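Side-chain contacts in Non-structural protein 3 (PDB 6LN0), which probably processes the viral polyprotein through its papain-like protease domain and carries a macro domain of the kind that binds ADP-ribose: residues I24-D27 with N28-L31; L103-A106 with Y107-I110; K156-L159 with Q160-D163. All blocks are in the same frame, centred on the assembly; numbering follows the deposited sequence.

Contact 1: I24-D27 with N28-L31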
loop_
_atom_site.group_PDB
_atom_site.type_symbol
_atom_site.label_atom_id
_atom_site.label_comp_id
_atom_site.label_asym_id
_atom_site.label_seq_id
_atom_site.Cartn_x
_atom_site.Cartn_y
_atom_site.Cartn_z
ATOM N N ILE A 24 -33.223 -24.410 10.349
ATOM C CA ILE A 24 -32.998 -23.103 9.749
ATOM C C ILE A 24 -34.087 -22.125 10.172
ATOM O O ILE A 24 -35.251 -22.493 10.380
ATOM C CB ILE A 24 -32.908 -23.252 8.220
ATOM C CG1 ILE A 24 -31.683 -24.067 7.835
ATOM C CG2 ILE A 24 -32.824 -21.893 7.533
ATOM C CD1 ILE A 24 -30.376 -23.274 7.933
ATOM N N LYS A 25 -33.693 -20.868 10.323
ATOM C CA LYS A 25 -34.604 -19.747 10.534
ATOM C C LYS A 25 -35.205 -19.340 9.184
ATOM O O LYS A 25 -34.583 -18.599 8.412
ATOM C CB LYS A 25 -33.845 -18.598 11.194
ATOM C CG LYS A 25 -34.571 -17.250 11.261
ATOM C CD LYS A 25 -33.582 -16.126 11.570
ATOM C CE LYS A 25 -33.948 -14.837 10.834
ATOM N NZ LYS A 25 -35.351 -14.861 10.317
ATOM N N PHE A 26 -36.422 -19.816 8.886
ATOM C CA PHE A 26 -37.047 -19.591 7.586
ATOM C C PHE A 26 -37.811 -18.263 7.545
ATOM O O PHE A 26 -38.013 -17.594 8.560
ATOM C CB PHE A 26 -37.986 -20.741 7.230
ATOM C CG PHE A 26 -37.278 -22.021 6.896
ATOM C CD1 PHE A 26 -36.623 -22.175 5.686
ATOM C CD2 PHE A 26 -37.273 -23.080 7.789
ATOM C CE1 PHE A 26 -35.971 -23.368 5.374
ATOM C CE2 PHE A 26 -36.622 -24.263 7.486
ATOM C CZ PHE A 26 -35.972 -24.410 6.276
ATOM N N ASP A 27 -38.237 -17.887 6.333
ATOM C CA ASP A 27 -38.909 -16.615 6.060
ATOM C C ASP A 27 -39.490 -16.607 4.643
ATOM O O ASP A 27 -38.958 -15.935 3.746
ATOM C CB ASP A 27 -37.932 -15.453 6.254
ATOM C CG ASP A 27 -38.564 -14.094 5.966
ATOM O OD1 ASP A 27 -39.809 -14.023 5.825
ATOM O OD2 ASP A 27 -37.809 -13.093 5.875
ATOM N N ASN A 28 -40.586 -17.349 4.437
ATOM C CA ASN A 28 -41.188 -17.559 3.112
ATOM C C ASN A 28 -40.128 -17.970 2.094
ATOM O O ASN A 28 -40.080 -17.485 0.965
ATOM C CB ASN A 28 -41.953 -16.319 2.653
ATOM C CG ASN A 28 -43.093 -15.976 3.583
ATOM O OD1 ASN A 28 -43.119 -14.900 4.185
ATOM N ND2 ASN A 28 -44.032 -16.905 3.729
ATOM N N SER A 29 -39.296 -18.913 2.506
ATOM C CA SER A 29 -38.050 -19.196 1.827
ATOM C C SER A 29 -38.266 -20.152 0.669
ATOM O O SER A 29 -39.233 -20.911 0.622
ATOM C CB SER A 29 -37.040 -19.792 2.807
ATOM O OG SER A 29 -36.955 -19.020 3.997
ATOM N N VAL A 30 -37.345 -20.095 -0.282
ATOM C CA VAL A 30 -37.226 -21.123 -1.301
ATOM C C VAL A 30 -36.212 -22.121 -0.780
ATOM O O VAL A 30 -35.030 -21.802 -0.639
ATOM C CB VAL A 30 -36.794 -20.548 -2.648
ATOM C CG1 VAL A 30 -36.470 -21.687 -3.625
ATOM C CG2 VAL A 30 -37.890 -19.656 -3.189
ATOM N N LEU A 31 -36.678 -23.322 -0.464
ATOM C CA LEU A 31 -35.804 -24.375 0.019
ATOM C C LEU A 31 -35.368 -25.196 -1.176
ATOM O O LEU A 31 -36.216 -25.768 -1.871
ATOM C CB LEU A 31 -36.530 -25.236 1.046
ATOM C CG LEU A 31 -35.795 -26.444 1.593
ATOM C CD1 LEU A 31 -34.634 -25.993 2.473
ATOM C CD2 LEU A 31 -36.765 -27.311 2.382
#
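Ser29 OG accepts a hydrogen bond from Asp27 N at 2.9 Å, somewhat bent, with an angle of 147° at the hydrogen. The hydroxyl can turn back over the bend because it stands beside its own backbone N, opposite the carbonyl carbon (chi1 -49°). The same oxygen also hydrogen-bonds His116 ND1, so this buried polar atom has two partners and ties the turn to the residue that leads into the neighbouring strand 117-120. Serine suits the place: it is small enough to fit against the edge of the Phe26 ring, yet polar enough to satisfy an amide there.

The ring meets this side of the turn with its edge. Its CD1 lies 3.6 Å from Ser29 OG and 3.8 Å from Ser29 CB, while further round the rim CE1 reaches Leu31 CD1 at 4.1 Å. One ring face carries Ile24 CB, 3.8 Å above its plane and offset toward the rim. These apolar groups fill the entry to strand 29-34, an inner strand of the macro-domain sheet, flanked by strands 83-89 and 117-120; Phe26 and Leu31 both rest on Val83 and Val118.

Across the bend the packing is looser and more polar. Asn28, in a left-handed backbone conformation that asparagine tolerates well, turns the chain. Its OD1 comes only within 3.8 Å of Asp27 OD1, the carboxylate and amide planes standing 51° apart. The Asp27 carboxylate instead forms a salt bridge with Lys7, and both side chains remain partly exposed to solvent.

Contact 2: L103-A106 with Y107-I110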
loop_
_atom_site.group_PDB
_atom_site.type_symbol
_atom_site.label_atom_id
_atom_site.label_comp_id
_atom_site.label_asym_id
_atom_site.label_seq_id
_atom_site.Cartn_x
_atom_site.Cartn_y
_atom_site.Cartn_z
ATOM N N LEU A 103 -21.728 -27.465 -12.134
ATOM C CA LEU A 103 -21.960 -26.890 -10.815
ATOM C C LEU A 103 -22.391 -25.435 -10.934
ATOM O O LEU A 103 -23.344 -24.996 -10.275
ATOM C CB LEU A 103 -20.696 -27.002 -9.961
ATOM C CG LEU A 103 -20.560 -28.162 -8.972
ATOM C CD1 LEU A 103 -19.359 -27.941 -8.071
ATOM C CD2 LEU A 103 -21.836 -28.347 -8.143
ATOM N N TYR A 104 -21.697 -24.671 -11.784
ATOM C CA TYR A 104 -22.013 -23.256 -11.930
ATOM C C TYR A 104 -23.382 -23.061 -12.558
ATOM O O TYR A 104 -24.151 -22.193 -12.129
ATOM C CB TYR A 104 -20.944 -22.542 -12.766
ATOM C CG TYR A 104 -21.416 -21.211 -13.321
ATOM C CD1 TYR A 104 -21.416 -20.070 -12.532
ATOM C CD2 TYR A 104 -21.889 -21.108 -14.624
ATOM C CE1 TYR A 104 -21.859 -18.857 -13.031
ATOM C CE2 TYR A 104 -22.336 -19.908 -15.130
ATOM C CZ TYR A 104 -22.318 -18.785 -14.332
ATOM O OH TYR A 104 -22.765 -17.588 -14.840
ATOM N N GLN A 105 -23.702 -23.840 -13.584
ATOM C CA GLN A 105 -25.025 -23.710 -14.169
ATOM C C GLN A 105 -26.110 -24.341 -13.300
ATOM O O GLN A 105 -27.297 -24.186 -13.611
ATOM C CB GLN A 105 -25.040 -24.299 -15.585
ATOM C CG GLN A 105 -24.214 -23.491 -16.609
ATOM C CD GLN A 105 -24.946 -22.264 -17.150
ATOM O OE1 GLN A 105 -26.180 -22.201 -17.128
ATOM N NE2 GLN A 105 -24.184 -21.277 -17.632
ATOM N N ALA A 106 -25.743 -25.028 -12.211
ATOM C CA ALA A 106 -26.756 -25.472 -11.262
ATOM C C ALA A 106 -27.158 -24.342 -10.327
ATOM O O ALA A 106 -28.347 -24.144 -10.065
ATOM C CB ALA A 106 -26.256 -26.673 -10.461
ATOM N N TYR A 107 -26.190 -23.576 -9.830
ATOM C CA TYR A 107 -26.531 -22.450 -8.964
ATOM C C TYR A 107 -27.162 -21.311 -9.755
ATOM O O TYR A 107 -28.020 -20.588 -9.228
ATOM C CB TYR A 107 -25.294 -21.954 -8.234
ATOM C CG TYR A 107 -24.757 -22.913 -7.212
ATOM C CD1 TYR A 107 -23.812 -23.862 -7.559
ATOM C CD2 TYR A 107 -25.180 -22.857 -5.891
ATOM C CE1 TYR A 107 -23.310 -24.734 -6.627
ATOM C CE2 TYR A 107 -24.685 -23.725 -4.949
ATOM C CZ TYR A 107 -23.744 -24.660 -5.322
ATOM O OH TYR A 107 -23.236 -25.533 -4.387
ATOM N N LYS A 108 -26.711 -21.109 -11.003
ATOM C CA LYS A 108 -27.391 -20.190 -11.910
ATOM C C LYS A 108 -28.841 -20.596 -12.061
ATOM O O LYS A 108 -29.750 -19.758 -12.052
ATOM C CB LYS A 108 -26.704 -20.185 -13.281
ATOM C CG LYS A 108 -26.970 -18.930 -14.123
ATOM C CD LYS A 108 -26.919 -19.208 -15.639
ATOM C CE LYS A 108 -27.252 -17.954 -16.456
ATOM N NZ LYS A 108 -28.659 -17.939 -16.955
ATOM N N SER A 109 -29.068 -21.899 -12.179
ATOM C CA SER A 109 -30.400 -22.447 -12.306
ATOM C C SER A 109 -31.270 -22.155 -11.089
ATOM O O SER A 109 -32.498 -22.128 -11.214
ATOM C CB SER A 109 -30.265 -23.947 -12.555
ATOM O OG SER A 109 -31.469 -24.620 -12.301
ATOM N N ILE A 110 -30.662 -21.900 -9.936
ATOM C CA ILE A 110 -31.394 -21.733 -8.689
ATOM C C ILE A 110 -31.710 -20.271 -8.419
ATOM O O ILE A 110 -32.837 -19.919 -8.057
ATOM C CB ILE A 110 -30.570 -22.343 -7.531
ATOM C CG1 ILE A 110 -30.594 -23.867 -7.582
ATOM C CG2 ILE A 110 -31.021 -21.790 -6.165
ATOM C CD1 ILE A 110 -29.583 -24.505 -6.670
#
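The Tyr107 ring presents its edge to Leu103: Leu103 O lies near the ring plane, 3.0 Å from Tyr107 CD1, and Leu103 C also lies in that plane. Tyr107 CG stands beside its own backbone N (chi1 -68°), which sends the ring back along the preceding turn. There the two side chains run side by side in the same direction, with Leu103 CD2 4.2 Å from Tyr107 CE1. Both also touch Ser134 on helix 131-141, and the phenol OH hydrogen-bonds Leu122 N, so tyrosine offers an apolar flank and a polar end.

The planar amide of Gln105 lies alongside the Lys108 chain, its OE1 3.4 Å from Lys108 CD; long flexible chains suit this exposed flank. The helix backbone sets this spacing, with Tyr107 N bonding Leu103 O at 3.2 Å and, straighter, Lys108 N bonding Tyr104 O at 3.0 Å. Ile110 turns inward, touching Val89, Tyr117 and Ile119. Small Ala106 fits against Leu122. The result is an amphipathic helix whose inner side packs on helix 131-141, the loop at Leu122 and, through Ile110, strands 83-89 and 117-120, as in the alpha/beta/alpha sandwich of a macro domain.

Contact 3: K156-L159 with Q160-D163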
loop_
_atom_site.group_PDB
_atom_site.type_symbol
_atom_site.label_atom_id
_atom_site.label_comp_id
_atom_site.label_asym_id
_atom_site.label_seq_id
_atom_site.Cartn_x
_atom_site.Cartn_y
_atom_site.Cartn_z
ATOM N N LYS A 156 -18.634 -28.422 9.073
ATOM C CA LYS A 156 -17.854 -27.675 10.060
ATOM C C LYS A 156 -16.437 -27.315 9.597
ATOM O O LYS A 156 -15.768 -26.496 10.238
ATOM C CB LYS A 156 -17.800 -28.458 11.381
ATOM C CG LYS A 156 -19.077 -28.356 12.235
ATOM C CD LYS A 156 -19.257 -29.548 13.199
ATOM C CE LYS A 156 -20.076 -30.681 12.581
ATOM N NZ LYS A 156 -19.581 -32.029 12.993
ATOM N N ASN A 157 -15.955 -27.935 8.509
ATOM C CA ASN A 157 -14.759 -27.481 7.803
ATOM C C ASN A 157 -15.090 -26.523 6.679
ATOM O O ASN A 157 -14.208 -25.786 6.218
ATOM C CB ASN A 157 -13.985 -28.660 7.201
ATOM C CG ASN A 157 -13.236 -29.457 8.243
ATOM O OD1 ASN A 157 -13.082 -29.023 9.393
ATOM N ND2 ASN A 157 -12.763 -30.638 7.848
ATOM N N HIS A 158 -16.342 -26.533 6.233
ATOM C CA HIS A 158 -16.768 -25.687 5.140
ATOM C C HIS A 158 -16.875 -24.226 5.546
ATOM O O HIS A 158 -16.885 -23.359 4.665
ATOM C CB HIS A 158 -18.096 -26.204 4.603
ATOM C CG HIS A 158 -17.979 -27.532 3.925
ATOM N ND1 HIS A 158 -19.027 -28.421 3.840
ATOM C CD2 HIS A 158 -16.936 -28.119 3.286
ATOM C CE1 HIS A 158 -18.639 -29.496 3.174
ATOM N NE2 HIS A 158 -17.372 -29.341 2.832
ATOM N N LEU A 159 -16.949 -23.910 6.846
ATOM C CA LEU A 159 -16.933 -22.489 7.183
ATOM C C LEU A 159 -15.576 -21.876 6.874
ATOM O O LEU A 159 -15.490 -20.672 6.590
ATOM C CB LEU A 159 -17.373 -22.252 8.644
ATOM C CG LEU A 159 -18.040 -20.860 8.824
ATOM C CD1 LEU A 159 -19.007 -20.800 10.012
ATOM C CD2 LEU A 159 -17.052 -19.661 8.915
ATOM N N GLN A 160 -14.516 -22.685 6.903
ATOM C CA GLN A 160 -13.203 -22.201 6.486
ATOM C C GLN A 160 -13.086 -22.133 4.968
ATOM O O GLN A 160 -12.655 -21.110 4.414
ATOM C CB GLN A 160 -12.074 -23.082 7.040
ATOM C CG GLN A 160 -11.755 -22.822 8.493
ATOM C CD GLN A 160 -11.947 -24.060 9.336
ATOM O OE1 GLN A 160 -11.427 -25.134 9.009
ATOM N NE2 GLN A 160 -12.694 -23.927 10.425
ATOM N N VAL A 161 -13.434 -23.229 4.281
ATOM C CA VAL A 161 -13.403 -23.240 2.820
ATOM C C VAL A 161 -14.152 -22.033 2.276
ATOM O O VAL A 161 -13.748 -21.424 1.275
ATOM C CB VAL A 161 -13.977 -24.565 2.284
ATOM C CG1 VAL A 161 -14.022 -24.569 0.774
ATOM C CG2 VAL A 161 -13.155 -25.729 2.796
ATOM N N TRP A 162 -15.228 -21.637 2.961
ATOM C CA TRP A 162 -15.971 -20.448 2.559
ATOM C C TRP A 162 -15.158 -19.189 2.830
ATOM O O TRP A 162 -14.985 -18.351 1.944
ATOM C CB TRP A 162 -17.319 -20.394 3.290
ATOM C CG TRP A 162 -18.175 -19.195 2.971
ATOM C CD1 TRP A 162 -18.664 -18.281 3.859
ATOM C CD2 TRP A 162 -18.652 -18.796 1.679
ATOM N NE1 TRP A 162 -19.404 -17.323 3.198
ATOM C CE2 TRP A 162 -19.413 -17.622 1.859
ATOM C CE3 TRP A 162 -18.495 -19.306 0.388
ATOM C CZ2 TRP A 162 -20.014 -16.951 0.792
ATOM C CZ3 TRP A 162 -19.101 -18.646 -0.671
ATOM C CH2 TRP A 162 -19.849 -17.482 -0.464
ATOM N N ASP A 163 -14.652 -19.052 4.053
ATOM C CA ASP A 163 -13.901 -17.861 4.431
ATOM C C ASP A 163 -12.681 -17.646 3.532
ATOM O O ASP A 163 -12.373 -16.509 3.158
ATOM C CB ASP A 163 -13.484 -17.974 5.894
ATOM C CG ASP A 163 -13.135 -16.639 6.501
ATOM O OD1 ASP A 163 -13.367 -15.605 5.834
ATOM O OD2 ASP A 163 -12.628 -16.621 7.644
#
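His158 and Val161 meet loosely through their side chains, Val161 CG2 approaching the edge of the imidazole near its plane, with 4.5 Å between His158 CD2 and Val161 CG2. The closer first-shell contacts are made to main-chain oxygens. Val161 CG2 lies 3.6 Å from Asn157 O, brought there because this methyl stands beside its own backbone N while CG1 points opposite to it (chi1 177°). Trp162 CB rests on His158 O at 3.3 Å, and Asp163 CB on Leu159 O at 3.4 Å.

Those oxygens are held in turn by the first turns of helix 158-165. Asn157 O receives Val161 N at 3.3 Å in an almost straight bond (170°), with the donor in the carbonyl plane, and a weak second bond from Gln160 N. His158 O accepts Trp162 N at 2.9 Å, with the donor tilted from its carbonyl plane, and Leu159 O accepts Asp163 N at 3.1 Å.

Further out, Trp162 reaches Val14 and Leu16 of strand 10-17 and Leu135 of helix 131-141, where a broad indole can span both elements; this lays the helix beside an outermost strand of the six-stranded macro-domain sheet. Branched Val161 rests on Val132. His158 lies against Pro131 and hydrogen-bonds Thr153 through ND1, which helps fix the turn of its ring. Gln160 is on the exposed flank, its flexible chain bent at chi2.

The Asp163 carboxylate has its salt-bridge partner in Arg167. With the side chains of the two segments barely touching, cohesion here depends chiefly on main-chain hydrogen bonds, while the side chains join the helix to its surroundings.

Contacts 1, 2 and 3 follow in series along the chain and lie on the same side of its centre, around the six-stranded sheet of the macro domain. Strand 117-120 relates the first two: Ile24, Phe26 and Leu31 pack on Val118, and Ile110 on Tyr117 and Ile119. Helix 131-141 relates contact 2 to contact 3, taking side chains from both. The centres of contact 1 and contact 2 are about 19 Å apart. Between contact 2 and contact 3 the centres are about 20 Å apart. No pair touches, the nearest atoms of contact 1 and contact 2 being about 6 Å apart. The zinc site of Cys334, Cys335, Cys360 and Cys363 belongs to a different part of the chain.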